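Local coordinates for protein steroid delta-isomerase (Pseudomonas aeruginosa, PDB 3MSO) that is probably an isomerase of small, steroid-like molecules, with an NTF2-like (SnoaL-like) fold, at residues B[5-15]-B[74-85]; B[93-101]-B[113-122]. All coordinates share one frame; numbering follows the deposited sequence.

Interaction 1 of 2, residues B[5-15]-B[74-85]; sequences LPLEANAAATL and QLASADGRSVVL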
loop_
_atom_site.group_PDB
_atom_site.type_symbol
_atom_site.label_atom_id
_atom_site.label_comp_id
_atom_site.label_asym_id
_atom_site.label_seq_id
_atom_site.Cartn_x
_atom_site.Cartn_y
_atom_site.Cartn_z
ATOM N N LEU B 5 3.150 4.837 35.304
ATOM C CA LEU B 5 1.909 4.152 34.974
ATOM C C LEU B 5 1.735 2.940 35.913
ATOM O O LEU B 5 2.742 2.415 36.398
ATOM C CB LEU B 5 2.086 3.623 33.524
ATOM C CG LEU B 5 1.225 4.148 32.372
ATOM C CD1 LEU B 5 0.956 5.635 32.476
ATOM C CD2 LEU B 5 1.896 3.852 31.054
ATOM N N PRO B 6 0.503 2.396 36.073
ATOM C CA PRO B 6 0.334 1.182 36.900
ATOM C C PRO B 6 0.815 -0.118 36.228
ATOM O O PRO B 6 0.021 -1.041 35.990
ATOM C CB PRO B 6 -1.175 1.160 37.156
ATOM C CG PRO B 6 -1.768 1.798 35.936
ATOM C CD PRO B 6 -0.795 2.882 35.550
ATOM N N LEU B 7 2.117 -0.188 35.920
ATOM C CA LEU B 7 2.750 -1.323 35.256
ATOM C C LEU B 7 3.443 -2.218 36.237
ATOM O O LEU B 7 3.864 -1.750 37.286
ATOM C CB LEU B 7 3.787 -0.833 34.235
ATOM C CG LEU B 7 3.279 -0.209 32.963
ATOM C CD1 LEU B 7 4.442 0.197 32.088
ATOM C CD2 LEU B 7 2.378 -1.180 32.184
ATOM N N GLU B 8 3.641 -3.496 35.861
ATOM C CA GLU B 8 4.402 -4.461 36.631
ATOM C C GLU B 8 5.844 -3.943 36.703
ATOM O O GLU B 8 6.332 -3.335 35.748
ATOM C CB GLU B 8 4.366 -5.833 35.956
ATOM C CG GLU B 8 3.036 -6.565 36.056
ATOM C CD GLU B 8 3.070 -8.035 35.673
ATOM O OE1 GLU B 8 4.064 -8.482 35.051
ATOM O OE2 GLU B 8 2.099 -8.747 36.016
ATOM N N ALA B 9 6.503 -4.154 37.830
ATOM C CA ALA B 9 7.856 -3.664 38.078
ATOM C C ALA B 9 8.823 -3.948 36.934
ATOM O O ALA B 9 9.482 -3.024 36.447
ATOM C CB ALA B 9 8.390 -4.199 39.406
ATOM N N ASN B 10 8.852 -5.200 36.461
ATOM C CA ASN B 10 9.760 -5.630 35.409
ATOM C C ASN B 10 9.454 -4.971 34.078
ATOM O O ASN B 10 10.366 -4.436 33.454
ATOM C CB ASN B 10 9.830 -7.142 35.326
ATOM C CG ASN B 10 10.410 -7.798 36.556
ATOM O OD1 ASN B 10 11.296 -7.266 37.238
ATOM N ND2 ASN B 10 9.942 -8.986 36.860
ATOM N N ALA B 11 8.167 -4.929 33.697
ATOM C CA ALA B 11 7.643 -4.271 32.504
ATOM C C ALA B 11 8.035 -2.787 32.526
ATOM O O ALA B 11 8.589 -2.289 31.538
ATOM C CB ALA B 11 6.129 -4.409 32.482
ATOM N N ALA B 12 7.804 -2.108 33.676
ATOM C CA ALA B 12 8.164 -0.711 33.905
ATOM C C ALA B 12 9.682 -0.473 33.700
ATOM O O ALA B 12 10.067 0.526 33.087
ATOM C CB ALA B 12 7.749 -0.283 35.306
ATOM N N ALA B 13 10.531 -1.399 34.185
ATOM C CA ALA B 13 11.989 -1.303 34.062
ATOM C C ALA B 13 12.441 -1.397 32.596
ATOM O O ALA B 13 13.285 -0.611 32.178
ATOM C CB ALA B 13 12.650 -2.387 34.893
ATOM N N THR B 14 11.846 -2.321 31.815
ATOM C CA THR B 14 12.134 -2.495 30.379
ATOM C C THR B 14 11.677 -1.259 29.628
ATOM O O THR B 14 12.428 -0.758 28.797
ATOM C CB THR B 14 11.455 -3.745 29.834
ATOM O OG1 THR B 14 11.847 -4.837 30.648
ATOM C CG2 THR B 14 11.819 -4.040 28.382
ATOM N N LEU B 15 10.456 -0.761 29.934
ATOM C CA LEU B 15 9.914 0.447 29.311
ATOM C C LEU B 15 10.845 1.627 29.544
ATOM O O LEU B 15 11.161 2.338 28.590
ATOM C CB LEU B 15 8.488 0.746 29.791
ATOM C CG LEU B 15 7.835 1.983 29.192
ATOM C CD1 LEU B 15 7.675 1.830 27.707
ATOM C CD2 LEU B 15 6.502 2.273 29.877
ATOM N N GLN B 74 0.788 7.893 27.175
ATOM C CA GLN B 74 1.233 6.554 27.536
ATOM C C GLN B 74 0.113 5.948 28.354
ATOM O O GLN B 74 -0.326 6.524 29.354
ATOM C CB GLN B 74 2.558 6.593 28.315
ATOM C CG GLN B 74 3.665 7.211 27.477
ATOM C CD GLN B 74 5.029 7.083 28.053
ATOM O OE1 GLN B 74 5.298 6.218 28.883
ATOM N NE2 GLN B 74 5.922 7.933 27.586
ATOM N N LEU B 75 -0.381 4.817 27.889
ATOM C CA LEU B 75 -1.506 4.124 28.482
ATOM C C LEU B 75 -1.128 2.692 28.828
ATOM O O LEU B 75 -0.447 2.019 28.052
ATOM C CB LEU B 75 -2.693 4.128 27.483
ATOM C CG LEU B 75 -3.070 5.486 26.836
ATOM C CD1 LEU B 75 -2.454 5.632 25.440
ATOM C CD2 LEU B 75 -4.565 5.677 26.802
ATOM N N ALA B 76 -1.586 2.223 29.983
ATOM C CA ALA B 76 -1.325 0.868 30.471
ATOM C C ALA B 76 -2.604 0.034 30.557
ATOM O O ALA B 76 -3.664 0.552 30.923
ATOM C CB ALA B 76 -0.664 0.936 31.846
ATOM N N SER B 77 -2.496 -1.266 30.264
ATOM C CA SER B 77 -3.614 -2.199 30.435
ATOM C C SER B 77 -3.764 -2.504 31.959
ATOM O O SER B 77 -2.786 -2.326 32.709
ATOM C CB SER B 77 -3.346 -3.483 29.662
ATOM O OG SER B 77 -2.148 -4.091 30.110
ATOM N N ALA B 78 -4.957 -2.965 32.413
ATOM C CA ALA B 78 -5.166 -3.257 33.850
ATOM C C ALA B 78 -4.269 -4.367 34.434
ATOM O O ALA B 78 -4.045 -4.389 35.644
ATOM C CB ALA B 78 -6.625 -3.556 34.142
ATOM N N ASP B 79 -3.733 -5.257 33.590
ATOM C CA ASP B 79 -2.834 -6.314 34.054
ATOM C C ASP B 79 -1.359 -5.858 34.218
ATOM O O ASP B 79 -0.509 -6.668 34.602
ATOM C CB ASP B 79 -2.966 -7.560 33.154
ATOM C CG ASP B 79 -2.328 -7.500 31.782
ATOM O OD1 ASP B 79 -1.951 -6.401 31.348
ATOM O OD2 ASP B 79 -2.242 -8.553 31.125
ATOM N N GLY B 80 -1.075 -4.591 33.885
ATOM C CA GLY B 80 0.252 -3.978 33.975
ATOM C C GLY B 80 1.323 -4.644 33.130
ATOM O O GLY B 80 2.517 -4.497 33.404
ATOM N N ARG B 81 0.890 -5.352 32.082
ATOM C CA ARG B 81 1.715 -6.124 31.151
ATOM C C ARG B 81 1.726 -5.574 29.740
ATOM O O ARG B 81 2.551 -6.022 28.927
ATOM C CB ARG B 81 1.241 -7.581 31.110
ATOM C CG ARG B 81 1.409 -8.309 32.417
ATOM C CD ARG B 81 0.732 -9.649 32.330
ATOM N NE ARG B 81 0.857 -10.382 33.581
ATOM C CZ ARG B 81 1.951 -11.035 33.958
ATOM N NH1 ARG B 81 3.033 -11.035 33.185
ATOM N NH2 ARG B 81 1.982 -11.672 35.122
ATOM N N SER B 82 0.804 -4.652 29.436
ATOM C CA SER B 82 0.732 -4.019 28.129
ATOM C C SER B 82 0.698 -2.506 28.245
ATOM O O SER B 82 0.069 -1.938 29.146
ATOM C CB SER B 82 -0.439 -4.542 27.308
ATOM O OG SER B 82 -0.090 -5.760 26.674
ATOM N N VAL B 83 1.394 -1.862 27.309
ATOM C CA VAL B 83 1.523 -0.422 27.209
ATOM C C VAL B 83 1.262 0.040 25.777
ATOM O O VAL B 83 1.554 -0.687 24.821
ATOM C CB VAL B 83 2.922 0.011 27.742
ATOM C CG1 VAL B 83 4.043 -0.191 26.719
ATOM C CG2 VAL B 83 2.909 1.441 28.263
ATOM N N VAL B 84 0.683 1.227 25.636
ATOM C CA VAL B 84 0.521 1.900 24.351
ATOM C C VAL B 84 1.253 3.233 24.482
ATOM O O VAL B 84 0.963 4.022 25.398
ATOM C CB VAL B 84 -0.946 2.054 23.856
ATOM C CG1 VAL B 84 -1.066 3.169 22.811
ATOM C CG2 VAL B 84 -1.468 0.738 23.296
ATOM N N LEU B 85 2.251 3.432 23.609
ATOM C CA LEU B 85 3.040 4.665 23.552
ATOM C C LEU B 85 2.650 5.401 22.285
ATOM O O LEU B 85 2.995 4.957 21.182
ATOM C CB LEU B 85 4.567 4.392 23.584
ATOM C CG LEU B 85 5.069 3.402 24.632
ATOM C CD1 LEU B 85 6.513 3.054 24.394
ATOM C CD2 LEU B 85 4.809 3.917 26.057
#
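CG2 of Val83 takes the methyls of two leucines from the 5-15 segment: Leu5 CD2 lies 3.8 Å from Val83 CG2, the two side chains crossing at about a right angle, and Leu15 CD2 reaches the same methyl. Val83 can offer it because CG2 stands anti to the backbone N, while CG1 sits between the backbone N and the carbonyl carbon. Deeper along the helix, the side chains of Leu15 and Leu85 slide past each other in opposite directions, Leu15 CD1 3.7 Å from Leu85 CD1. Nearer the N terminus, the small Ala76 fits between two larger neighbours, its CB touched by Leu5 CG and, at 3.7 Å, by Leu7 CD2.

At the polar edge, Glu8 N, ahead of the first helical turn, donates to Gly80 O over 2.9 Å in a nearly straight bond (176° at the hydrogen) that uses a carbonyl lone pair. Gly80 ends the type I turn that starts at Ser77; its positive phi (60°) suits glycine, and Pro6 O packs directly on its CA. Asp79 OD1 braces this turn, taking Ser77 OG at 2.6 Å and Arg81 N at 3.1 Å from opposite faces of the carboxylate, the second bond forming an Asx turn. Outermost, Glu8 OE2 lies 3.1 Å from Arg81 NH2, above the guanidinium face, a salt bridge of charges alone; Asp106 also pairs with Arg81 NH2. N-cap residue and hairpin turn are thus joined where the N-terminal helix packs on a curved sheet, continued from Leu75, Ala76 and Ser77 into a strand of the second subunit, as in other NTF2-like folds.

Interaction 2 of 2, residues B[93-101]-B[113-122]; sequences ERELKGIDM and FEVMVRPMSG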
loop_
_atom_site.group_PDB
_atom_site.type_symbol
_atom_site.label_atom_id
_atom_site.label_comp_id
_atom_site.label_asym_id
_atom_site.label_seq_id
_atom_site.Cartn_x
_atom_site.Cartn_y
_atom_site.Cartn_z
ATOM N N GLU B 93 7.801 14.990 3.871
ATOM C CA GLU B 93 6.688 15.940 3.940
ATOM C C GLU B 93 5.514 15.358 4.732
ATOM O O GLU B 93 4.637 16.112 5.171
ATOM C CB GLU B 93 6.195 16.254 2.523
ATOM N N ARG B 94 5.485 14.009 4.878
ATOM C CA ARG B 94 4.395 13.305 5.524
ATOM C C ARG B 94 4.411 13.315 7.015
ATOM O O ARG B 94 5.227 12.665 7.666
ATOM C CB ARG B 94 4.141 11.922 4.914
ATOM C CG ARG B 94 3.022 11.922 3.864
ATOM C CD ARG B 94 3.268 12.938 2.771
ATOM N NE ARG B 94 2.153 13.057 1.835
ATOM C CZ ARG B 94 2.137 12.524 0.624
ATOM N NH1 ARG B 94 3.171 11.808 0.193
ATOM N NH2 ARG B 94 1.091 12.698 -0.169
ATOM N N GLU B 95 3.497 14.107 7.539
ATOM C CA GLU B 95 3.257 14.269 8.954
ATOM C C GLU B 95 2.513 13.017 9.419
ATOM O O GLU B 95 1.569 12.606 8.763
ATOM C CB GLU B 95 2.415 15.545 9.150
ATOM C CG GLU B 95 2.628 16.228 10.481
ATOM C CD GLU B 95 4.007 16.820 10.659
ATOM O OE1 GLU B 95 4.270 17.898 10.080
ATOM O OE2 GLU B 95 4.823 16.203 11.380
ATOM N N LEU B 96 2.972 12.340 10.462
ATOM C CA LEU B 96 2.234 11.147 10.870
ATOM C C LEU B 96 1.985 11.026 12.373
ATOM O O LEU B 96 2.583 11.721 13.198
ATOM C CB LEU B 96 2.772 9.838 10.243
ATOM C CG LEU B 96 4.156 9.368 10.677
ATOM C CD1 LEU B 96 4.125 8.552 12.011
ATOM C CD2 LEU B 96 4.802 8.555 9.600
ATOM N N LYS B 97 1.119 10.085 12.701
ATOM C CA LYS B 97 0.687 9.781 14.049
ATOM C C LYS B 97 0.728 8.269 14.200
ATOM O O LYS B 97 0.426 7.547 13.231
ATOM C CB LYS B 97 -0.748 10.284 14.165
ATOM C CG LYS B 97 -1.154 10.684 15.524
ATOM C CD LYS B 97 -0.430 11.876 16.106
ATOM C CE LYS B 97 -0.522 11.654 17.597
ATOM N NZ LYS B 97 -1.934 11.359 18.022
ATOM N N GLY B 98 1.147 7.796 15.367
ATOM C CA GLY B 98 1.261 6.360 15.575
ATOM C C GLY B 98 1.248 5.880 17.002
ATOM O O GLY B 98 1.241 6.683 17.938
ATOM N N ILE B 99 1.260 4.540 17.165
ATOM C CA ILE B 99 1.326 3.866 18.459
ATOM C C ILE B 99 2.310 2.705 18.463
ATOM O O ILE B 99 2.396 1.966 17.498
ATOM C CB ILE B 99 -0.057 3.409 19.033
ATOM C CG1 ILE B 99 -0.785 2.398 18.117
ATOM C CG2 ILE B 99 -0.937 4.585 19.418
ATOM C CD1 ILE B 99 -1.555 1.259 18.884
ATOM N N ASP B 100 3.036 2.533 19.572
ATOM C CA ASP B 100 3.870 1.358 19.830
ATOM C C ASP B 100 3.028 0.641 20.884
ATOM O O ASP B 100 2.796 1.221 21.954
ATOM C CB ASP B 100 5.246 1.732 20.435
ATOM C CG ASP B 100 6.213 2.378 19.465
ATOM O OD1 ASP B 100 6.226 1.973 18.287
ATOM O OD2 ASP B 100 7.002 3.252 19.899
HETATM N N MSE B 101 2.464 -0.532 20.551
HETATM C CA MSE B 101 1.670 -1.316 21.498
HETATM C C MSE B 101 2.515 -2.515 21.920
HETATM O O MSE B 101 2.633 -3.489 21.181
HETATM C CB MSE B 101 0.298 -1.715 20.938
HETATM C CG MSE B 101 -0.559 -2.526 21.937
HETATM SE SE MSE B 101 -2.479 -2.274 21.662
HETATM C CE MSE B 101 -2.626 -2.786 19.833
ATOM N N PHE B 113 5.382 -6.632 19.843
ATOM C CA PHE B 113 5.555 -5.228 19.548
ATOM C C PHE B 113 4.769 -4.962 18.283
ATOM O O PHE B 113 5.173 -5.379 17.191
ATOM C CB PHE B 113 7.033 -4.900 19.346
ATOM C CG PHE B 113 7.392 -3.445 19.545
ATOM C CD1 PHE B 113 6.843 -2.455 18.733
ATOM C CD2 PHE B 113 8.338 -3.070 20.494
ATOM C CE1 PHE B 113 7.199 -1.116 18.896
ATOM C CE2 PHE B 113 8.691 -1.727 20.657
ATOM C CZ PHE B 113 8.127 -0.761 19.847
ATOM N N GLU B 114 3.627 -4.277 18.441
ATOM C CA GLU B 114 2.696 -3.949 17.371
ATOM C C GLU B 114 2.665 -2.453 17.117
ATOM O O GLU B 114 2.441 -1.667 18.037
ATOM C CB GLU B 114 1.328 -4.488 17.749
ATOM C CG GLU B 114 0.271 -4.396 16.677
ATOM C CD GLU B 114 -1.025 -5.091 17.044
ATOM O OE1 GLU B 114 -1.119 -5.649 18.161
ATOM O OE2 GLU B 114 -1.958 -5.058 16.213
ATOM N N VAL B 115 2.915 -2.056 15.864
ATOM C CA VAL B 115 2.917 -0.642 15.467
ATOM C C VAL B 115 1.734 -0.353 14.532
ATOM O O VAL B 115 1.410 -1.180 13.686
ATOM C CB VAL B 115 4.282 -0.236 14.824
ATOM C CG1 VAL B 115 4.295 1.232 14.389
ATOM C CG2 VAL B 115 5.445 -0.522 15.767
HETATM N N MSE B 116 1.075 0.805 14.716
HETATM C CA MSE B 116 0.008 1.324 13.830
HETATM C C MSE B 116 0.355 2.793 13.536
HETATM O O MSE B 116 0.866 3.510 14.401
HETATM C CB MSE B 116 -1.388 1.255 14.447
HETATM C CG MSE B 116 -1.774 -0.128 14.922
HETATM SE SE MSE B 116 -3.647 -0.213 15.355
HETATM C CE MSE B 116 -3.598 -1.907 16.303
ATOM N N VAL B 117 0.103 3.214 12.309
ATOM C CA VAL B 117 0.388 4.563 11.843
ATOM C C VAL B 117 -0.853 5.071 11.110
ATOM O O VAL B 117 -1.605 4.273 10.545
ATOM C CB VAL B 117 1.707 4.573 10.986
ATOM C CG1 VAL B 117 1.773 5.762 10.022
ATOM C CG2 VAL B 117 2.955 4.538 11.884
ATOM N N ARG B 118 -1.102 6.382 11.198
ATOM C CA ARG B 118 -2.167 7.108 10.495
ATOM C C ARG B 118 -1.628 8.509 10.088
ATOM O O ARG B 118 -0.749 9.027 10.792
ATOM C CB ARG B 118 -3.456 7.193 11.327
ATOM C CG ARG B 118 -3.339 8.004 12.615
ATOM C CD ARG B 118 -4.714 8.386 13.133
ATOM N NE ARG B 118 -5.342 9.406 12.290
ATOM C CZ ARG B 118 -5.159 10.710 12.446
ATOM N NH1 ARG B 118 -4.383 11.166 13.421
ATOM N NH2 ARG B 118 -5.758 11.571 11.636
ATOM N N PRO B 119 -2.115 9.149 8.996
ATOM C CA PRO B 119 -3.139 8.685 8.027
ATOM C C PRO B 119 -2.540 7.777 6.956
ATOM O O PRO B 119 -1.351 7.468 7.017
ATOM C CB PRO B 119 -3.664 9.999 7.444
ATOM C CG PRO B 119 -2.458 10.892 7.430
ATOM C CD PRO B 119 -1.587 10.472 8.610
HETATM N N MSE B 120 -3.334 7.370 5.976
HETATM C CA MSE B 120 -2.876 6.536 4.869
HETATM C C MSE B 120 -1.550 7.049 4.251
HETATM O O MSE B 120 -0.610 6.271 4.117
HETATM C CB MSE B 120 -3.974 6.459 3.799
HETATM C CG MSE B 120 -3.512 5.794 2.511
HETATM SE SE MSE B 120 -3.139 3.921 2.780
HETATM C CE MSE B 120 -4.969 3.357 2.316
ATOM N N SER B 121 -1.488 8.354 3.895
ATOM C CA SER B 121 -0.328 9.043 3.300
ATOM C C SER B 121 0.955 8.844 4.113
ATOM O O SER B 121 2.019 8.619 3.522
ATOM C CB SER B 121 -0.618 10.531 3.117
ATOM O OG SER B 121 -1.326 11.068 4.225
ATOM N N GLY B 122 0.832 8.906 5.441
ATOM C CA GLY B 122 1.939 8.701 6.365
ATOM C C GLY B 122 2.421 7.265 6.342
ATOM O O GLY B 122 3.631 7.021 6.277
#
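The carbonyl oxygen of Lys97 is met by two groups of the facing strand: Arg118 N donates a hydrogen bond of 2.8 Å to Lys97 O, and Val117 CA brings a C-H to the same oxygen at 3.3 Å. This is the antiparallel beta hairpin of strands 94-104 and 110-118, whose segments run at 155° to each other. Lys97-Arg118, Ile99-Met116 and Met101-Glu114 are its hydrogen-bonded pairs, each with two backbone bonds; Met101 N to Glu114 O, at 2.8 Å, is nearly straight (166° at the hydrogen). Between the first two, Gly98 faces Val117 as a non-hydrogen-bonded pair with CA atoms 4.2 Å apart; lacking a side chain, Gly98 lets Met116 O come close to its CA.

Long side chains line one face. Ile99 CG1 rests alongside Met116 CB, and the CE methyls of the selenomethionines Met101 and Met116 meet at 3.8 Å; Met101 gets there because its chain, extended to SE, bends at its last torsion (chi3 56°). Lys97 and Arg118 lie side by side through their aliphatic parts, and their like charges are probably offset by Glu114 of a second subunit, which binds both, while Lys97 also pairs with Glu86 and Arg118 NE donates to Ser42 O of the second subunit.

On the other face, Asp100 and Val115 point the same way, and Asp100 OD1 comes to the edge of the Phe113 ring, in its plane, 3.3 Å from Phe113 CE1; Asp100 OD2 is hydrogen-bonded to Tyr71 OH. Leu96 CD2 touches Val117 CG1, the two side chains crossing at a slant. Beyond the strand, a cis peptide before Pro119 turns the chain into helix 120-138, where Arg94 CG packs on Ser121 O at 3.5 Å.

In the fold
From the N terminus, residues 5-15 lead into helix 9-23 and, after 58 intervening residues, meet the hairpin of strands 69-77 and 82-91: interaction 1 closes this long loop. The chain then runs along strand 82-91 into strand 94-104, and interaction 2 closes a hairpin, with 11 residues between its segments, six of them strand. The two contacts stand in series, neither nested nor crossed, with centres about 21 Å apart. Strands 82-91 and 94-104 are neighbours in one sheet, so they join directly: Leu85 N probably donates to Asp100 O, and Val84 packs against Ile99 and Met101. Together the contacts tie the N-terminal and C-terminal helices to one sheet, and both touch the second subunit.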